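Restriction endonuclease S subunits (Thermoanaerobacter tengcongensis, PDB 3OKG) probably serves as the DNA-recognition subunit of a type I restriction-modification enzyme, whose methyltransferase is built from M and S polypeptides. Local coordinates at residues T205-L208 with M209-L213; R370-A373 with Y374-I378. All coordinates share one frame; numbering follows the deposited sequence.

Interaction 1 (T205-L208 with M209-L213)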
ATOM      1  N   THR A 205      -1.776   7.297  16.875  1.00 23.50           N
ATOM      2  CA  THR A 205      -0.906   6.336  17.531  1.00 26.31           C
ATOM      3  C   THR A 205       0.554   6.825  17.481  1.00 36.81           C
ATOM      4  O   THR A 205       1.292   6.698  18.462  1.00 25.75           O
ATOM      5  CB  THR A 205      -1.080   4.917  16.944  1.00 27.37           C
ATOM      6  OG1 THR A 205      -2.458   4.541  17.046  1.00 23.75           O
ATOM      7  CG2 THR A 205      -0.263   3.904  17.722  1.00 24.60           C
ATOM      8  N   GLU A 206       0.953   7.413  16.358  1.00 27.59           N
ATOM      9  CA  GLU A 206       2.290   7.992  16.246  1.00 29.51           C
ATOM     10  C   GLU A 206       2.479   9.085  17.293  1.00 44.37           C
ATOM     11  O   GLU A 206       3.522   9.168  17.940  1.00 36.51           O
ATOM     12  CB  GLU A 206       2.523   8.534  14.840  1.00 35.14           C
ATOM     13  CG  GLU A 206       2.809   7.434  13.830  1.00 41.22           C
ATOM     14  CD  GLU A 206       2.902   7.955  12.409  1.00 75.16           C
ATOM     15  OE1 GLU A 206       2.867   9.192  12.221  1.00 81.50           O
ATOM     16  OE2 GLU A 206       3.010   7.126  11.481  1.00 61.71           O
ATOM     17  N   LEU A 207       1.453   9.912  17.460  1.00 39.14           N
ATOM     18  CA  LEU A 207       1.481  10.999  18.426  1.00 40.22           C
ATOM     19  C   LEU A 207       1.617  10.452  19.851  1.00 44.90           C
ATOM     20  O   LEU A 207       2.375  10.975  20.681  1.00 32.29           O
ATOM     21  CB  LEU A 207       0.210  11.840  18.286  1.00 36.88           C
ATOM     22  CG  LEU A 207       0.357  13.351  18.426  1.00 62.26           C
ATOM     23  CD1 LEU A 207      -0.881  14.057  17.870  1.00 56.26           C
ATOM     24  CD2 LEU A 207       0.598  13.714  19.874  1.00 49.93           C
ATOM     25  N   LEU A 208       0.877   9.390  20.127  1.00 31.37           N
ATOM     26  CA  LEU A 208       0.999   8.678  21.392  1.00 37.87           C
ATOM     27  C   LEU A 208       2.442   8.236  21.691  1.00 30.06           C
ATOM     28  O   LEU A 208       2.926   8.385  22.819  1.00 31.71           O
ATOM     29  CB  LEU A 208       0.080   7.456  21.389  1.00 32.17           C
ATOM     30  CG  LEU A 208       0.136   6.592  22.648  1.00 36.35           C
ATOM     31  CD1 LEU A 208       0.072   7.452  23.917  1.00 35.27           C
ATOM     32  CD2 LEU A 208      -0.968   5.556  22.640  1.00 31.49           C
ATOM     33  N   MET A 209       3.110   7.667  20.696  1.00 28.35           N
ATOM     34  CA  MET A 209       4.469   7.160  20.898  1.00 28.08           C
ATOM     35  C   MET A 209       5.388   8.328  21.233  1.00 33.09           C
ATOM     36  O   MET A 209       6.115   8.306  22.235  1.00 27.72           O
ATOM     37  CB  MET A 209       4.976   6.454  19.650  1.00 29.29           C
ATOM     38  CG  MET A 209       6.451   6.086  19.690  1.00 33.13           C
ATOM     39  SD  MET A 209       6.781   4.908  21.025  1.00 46.03           S
ATOM     40  CE  MET A 209       6.401   3.431  20.148  1.00 29.33           C
ATOM     41  N   GLN A 210       5.331   9.349  20.385  1.00 25.17           N
ATOM     42  CA  GLN A 210       6.127  10.559  20.555  1.00 35.26           C
ATOM     43  C   GLN A 210       5.908  11.208  21.936  1.00 35.74           C
ATOM     44  O   GLN A 210       6.868  11.573  22.616  1.00 33.44           O
ATOM     45  CB  GLN A 210       5.832  11.524  19.397  1.00 38.05           C
ATOM     46  CG  GLN A 210       6.574  12.846  19.445  1.00 52.39           C
ATOM     47  CD  GLN A 210       6.294  13.710  18.219  1.00 90.85           C
ATOM     48  OE1 GLN A 210       6.799  13.438  17.126  1.00 95.77           O
ATOM     49  NE2 GLN A 210       5.488  14.760  18.399  1.00 70.33           N
ATOM     50  N   THR A 211       4.650  11.308  22.359  1.00 25.80           N
ATOM     51  CA  THR A 211       4.284  11.823  23.676  1.00 27.15           C
ATOM     52  C   THR A 211       4.819  10.957  24.818  1.00 33.45           C
ATOM     53  O   THR A 211       5.313  11.471  25.839  1.00 30.22           O
ATOM     54  CB  THR A 211       2.741  11.940  23.816  1.00 40.88           C
ATOM     55  OG1 THR A 211       2.254  12.939  22.913  1.00 43.14           O
ATOM     56  CG2 THR A 211       2.360  12.319  25.233  1.00 39.75           C
ATOM     57  N   ALA A 212       4.714   9.644  24.663  1.00 27.55           N
ATOM     58  CA  ALA A 212       5.207   8.729  25.695  1.00 26.52           C
ATOM     59  C   ALA A 212       6.738   8.838  25.863  1.00 26.34           C
ATOM     60  O   ALA A 212       7.240   8.818  26.975  1.00 28.73           O
ATOM     61  CB  ALA A 212       4.801   7.279  25.385  1.00 27.85           C
ATOM     62  N   LEU A 213       7.464   8.945  24.757  1.00 24.73           N
ATOM     63  CA  LEU A 213       8.917   8.997  24.821  1.00 24.71           C
ATOM     64  C   LEU A 213       9.343  10.309  25.480  1.00 33.09           C
ATOM     65  O   LEU A 213      10.231  10.318  26.333  1.00 30.12           O
ATOM     66  CB  LEU A 213       9.533   8.871  23.434  1.00 23.33           C
ATOM     67  CG  LEU A 213       9.362   7.508  22.716  1.00 23.43           C
ATOM     68  CD1 LEU A 213       9.693   7.640  21.239  1.00 30.00           C
ATOM     69  CD2 LEU A 213      10.274   6.467  23.336  1.00 23.12           C
TER

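Interaction 2 (R370-A373 with Y374-I378)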
ATOM      1  N   ARG A 370       9.174  -2.248  33.152  1.00 25.07           N
ATOM      2  CA  ARG A 370       7.746  -1.874  33.170  1.00 28.05           C
ATOM      3  C   ARG A 370       7.410  -0.863  32.065  1.00 36.35           C
ATOM      4  O   ARG A 370       6.416  -1.009  31.353  1.00 29.17           O
ATOM      5  CB  ARG A 370       7.369  -1.301  34.550  1.00 36.64           C
ATOM      6  CG  ARG A 370       5.860  -1.084  34.775  1.00 35.72           C
ATOM      7  CD  ARG A 370       5.578  -0.374  36.112  1.00 35.57           C
ATOM      8  NE  ARG A 370       5.917   1.043  36.021  1.00 37.61           N
ATOM      9  CZ  ARG A 370       5.120   1.965  35.489  1.00 40.66           C
ATOM     10  NH1 ARG A 370       3.920   1.626  35.018  1.00 43.85           N
ATOM     11  NH2 ARG A 370       5.517   3.226  35.421  1.00 34.62           N
ATOM     12  N   ILE A 371       8.254   0.153  31.918  1.00 27.58           N
ATOM     13  CA  ILE A 371       8.080   1.177  30.902  1.00 31.49           C
ATOM     14  C   ILE A 371       8.369   0.651  29.495  1.00 21.70           C
ATOM     15  O   ILE A 371       7.636   0.963  28.558  1.00 27.16           O
ATOM     16  CB  ILE A 371       8.972   2.416  31.189  1.00 28.25           C
ATOM     17  CG1 ILE A 371       8.511   3.103  32.474  1.00 28.93           C
ATOM     18  CG2 ILE A 371       8.919   3.398  30.022  1.00 29.68           C
ATOM     19  CD1 ILE A 371       9.464   4.205  32.948  1.00 23.01           C
ATOM     20  N   VAL A 372       9.400  -0.181  29.347  1.00 21.13           N
ATOM     21  CA  VAL A 372       9.690  -0.816  28.045  1.00 23.76           C
ATOM     22  C   VAL A 372       8.490  -1.667  27.563  1.00 40.01           C
ATOM     23  O   VAL A 372       8.149  -1.685  26.380  1.00 26.22           O
ATOM     24  CB  VAL A 372      10.992  -1.677  28.071  1.00 22.01           C
ATOM     25  CG1 VAL A 372      11.054  -2.634  26.898  1.00 23.63           C
ATOM     26  CG2 VAL A 372      12.245  -0.773  28.014  1.00 25.62           C
ATOM     27  N   ALA A 373       7.852  -2.374  28.480  1.00 28.27           N
ATOM     28  CA  ALA A 373       6.681  -3.171  28.100  1.00 32.76           C
ATOM     29  C   ALA A 373       5.574  -2.268  27.517  1.00 27.08           C
ATOM     30  O   ALA A 373       4.939  -2.596  26.520  1.00 28.49           O
ATOM     31  CB  ALA A 373       6.174  -3.940  29.290  1.00 31.91           C
ATOM     32  N   TYR A 374       5.373  -1.108  28.128  1.00 26.71           N
ATOM     33  CA  TYR A 374       4.386  -0.155  27.637  1.00 24.81           C
ATOM     34  C   TYR A 374       4.738   0.403  26.256  1.00 33.43           C
ATOM     35  O   TYR A 374       3.897   0.428  25.366  1.00 25.35           O
ATOM     36  CB  TYR A 374       4.176   0.976  28.640  1.00 26.76           C
ATOM     37  CG  TYR A 374       3.372   2.123  28.089  1.00 31.62           C
ATOM     38  CD1 TYR A 374       1.999   1.986  27.857  1.00 31.68           C
ATOM     39  CD2 TYR A 374       3.969   3.340  27.810  1.00 33.92           C
ATOM     40  CE1 TYR A 374       1.242   3.036  27.346  1.00 27.82           C
ATOM     41  CE2 TYR A 374       3.217   4.413  27.307  1.00 46.55           C
ATOM     42  CZ  TYR A 374       1.856   4.251  27.078  1.00 51.48           C
ATOM     43  OH  TYR A 374       1.106   5.296  26.576  1.00 35.73           O
ATOM     44  N   LEU A 375       5.973   0.870  26.086  1.00 22.88           N
ATOM     45  CA  LEU A 375       6.438   1.390  24.798  1.00 24.06           C
ATOM     46  C   LEU A 375       6.398   0.327  23.700  1.00 25.97           C
ATOM     47  O   LEU A 375       6.121   0.636  22.548  1.00 22.79           O
ATOM     48  CB  LEU A 375       7.886   1.915  24.917  1.00 22.56           C
ATOM     49  CG  LEU A 375       8.094   3.152  25.814  1.00 21.64           C
ATOM     50  CD1 LEU A 375       9.606   3.508  25.828  1.00 18.85           C
ATOM     51  CD2 LEU A 375       7.261   4.332  25.342  1.00 20.82           C
ATOM     52  N   ASP A 376       6.744  -0.906  24.051  1.00 22.11           N
ATOM     53  CA  ASP A 376       6.732  -1.993  23.083  1.00 21.81           C
ATOM     54  C   ASP A 376       5.330  -2.165  22.507  1.00 25.14           C
ATOM     55  O   ASP A 376       5.183  -2.415  21.310  1.00 26.98           O
ATOM     56  CB  ASP A 376       7.159  -3.308  23.736  1.00 26.69           C
ATOM     57  CG  ASP A 376       8.664  -3.429  23.880  1.00 38.60           C
ATOM     58  OD1 ASP A 376       9.405  -2.592  23.313  1.00 34.74           O
ATOM     59  OD2 ASP A 376       9.091  -4.380  24.559  1.00 33.54           O
ATOM     60  N   GLN A 377       4.315  -2.059  23.364  1.00 25.39           N
ATOM     61  CA  GLN A 377       2.928  -2.205  22.889  1.00 28.39           C
ATOM     62  C   GLN A 377       2.605  -1.135  21.831  1.00 27.82           C
ATOM     63  O   GLN A 377       2.093  -1.432  20.766  1.00 24.99           O
ATOM     64  CB  GLN A 377       1.952  -2.151  24.074  1.00 32.09           C
ATOM     65  CG  GLN A 377       0.488  -2.030  23.703  1.00 42.84           C
ATOM     66  CD  GLN A 377      -0.280  -3.344  23.837  1.00 71.79           C
ATOM     67  OE1 GLN A 377       0.300  -4.438  23.796  1.00 47.68           O
ATOM     68  NE2 GLN A 377      -1.598  -3.238  24.000  1.00 49.50           N
ATOM     69  N   ILE A 378       2.926   0.122  22.122  1.00 24.26           N
ATOM     70  CA  ILE A 378       2.693   1.204  21.173  1.00 23.68           C
ATOM     71  C   ILE A 378       3.517   1.040  19.894  1.00 27.95           C
ATOM     72  O   ILE A 378       3.026   1.244  18.773  1.00 26.41           O
ATOM     73  CB  ILE A 378       3.056   2.569  21.789  1.00 23.01           C
ATOM     74  CG1 ILE A 378       2.321   2.786  23.114  1.00 30.08           C
ATOM     75  CG2 ILE A 378       2.778   3.677  20.801  1.00 21.08           C
ATOM     76  CD1 ILE A 378       2.803   4.062  23.871  1.00 28.88           C
TER

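Interaction 1 (T205-L208 with M209-L213)
A first torsion of -66° sets OG1 of Thr-211 beside its own backbone N and anti to its carbonyl carbon, which swings the hydroxyl back along the helix toward Leu-207. There OG1 donates to Leu-207 O at 3.0 Å, while the amide N of Thr-211 donates to the same Leu-207 O at 2.8 Å. The two approaches differ: the amide comes in with a modest tilt from the carbonyl plane, whereas the hydroxyl sits above that plane, 41° out of it. Threonine suits the place because its short branched side chain can return a donor to its own helix and still offer a methyl, CG2, on the other branch. CD2 of Leu-207 lies 3.5 Å from OG1 of Thr-211, placing a methyl against the hydroxyl. One position further round, Ala-212 N binds Leu-208 O at 2.9 Å, and the alanine CB rests against that oxygen. Leu-208 and Met-209 extend from helix 174-216 toward helix 365-388, Leu-208 meeting Tyr-374 and Met-209 meeting Gln-379. By accepting two hydrogen bonds, Leu-207 O satisfies both donors of Thr-211 within one turn, so on this exposed face the hydroxyl's proton is engaged by the helix's own backbone.

Interaction 2 (R370-A373 with Y374-I378)
Asp-376 reaches back one turn to Val-372, and its side chain lies against that residue from its first carbon outward. CB stands 3.3 Å from Val-372 O, the same oxygen that accepts the backbone N of Asp-376 at 2.8 Å. With CG anti to its own carbonyl carbon (chi1 -80°), the carboxylate folds back over this carbonyl, and CG comes within 3.1 Å of Val-372 O. Beyond CG the branches part. OD2 rests 3.5 Å from the CG1 methyl of Val-372, the two side chains crossing at a slant; OD1 takes a hydrogen bond from the hydroxyl OH of Tyr-329 on helix 324-333. Both carboxylate oxygens also face Val-372 O, an acceptor that cannot bond to them, so the tyrosine's donor probably helps to offset an otherwise unfavourable gathering of oxygens.

This turn belongs to helix 365-388, at the start of a predicted coiled coil. It packs against helix 174-216 on one side, as in the long helical spacers of type I specificity subunits, and it also meets helix 324-333. An alanine in place of Asp-376 would probably leave the Tyr-329 hydroxyl without this acceptor and uncover the CG1 methyl of Val-372.

Ile-371 and Leu-375 supply apolar surface, with CG2 of Ile-371 4.3 Å from CD1 of Leu-375; branched aliphatic side chains suit this buried pair, which also meets Trp-326 and Tyr-329. Leu-375 N bonds almost straight to Ile-371 O at 3.0 Å. Ile-371 O lies also at the edge of the Tyr-374 ring, near its plane. On one face of that ring CG1 of Ile-378 sits 4.2 Å above the plane, offset toward the rim.

From the N terminus, the chain first reaches interaction 1 near the C-terminal end of helix 174-216. It then builds the sheets that follow, and arrives at interaction 2 early in helix 365-388. Each closes only a single helical turn, and the two stand in series, neither nested nor crossed. Yet the fold brings their centres to about 12 Å apart, and they touch where the two helices pack. CD1 of Leu-208 lies 3.6 Å from OH of Tyr-374, CB of Ala-212 meets the same ring, and CE of Met-209 is 3.7 Å from CG2 of Ile-378. Apolar packing thus ties the two spacer helices together.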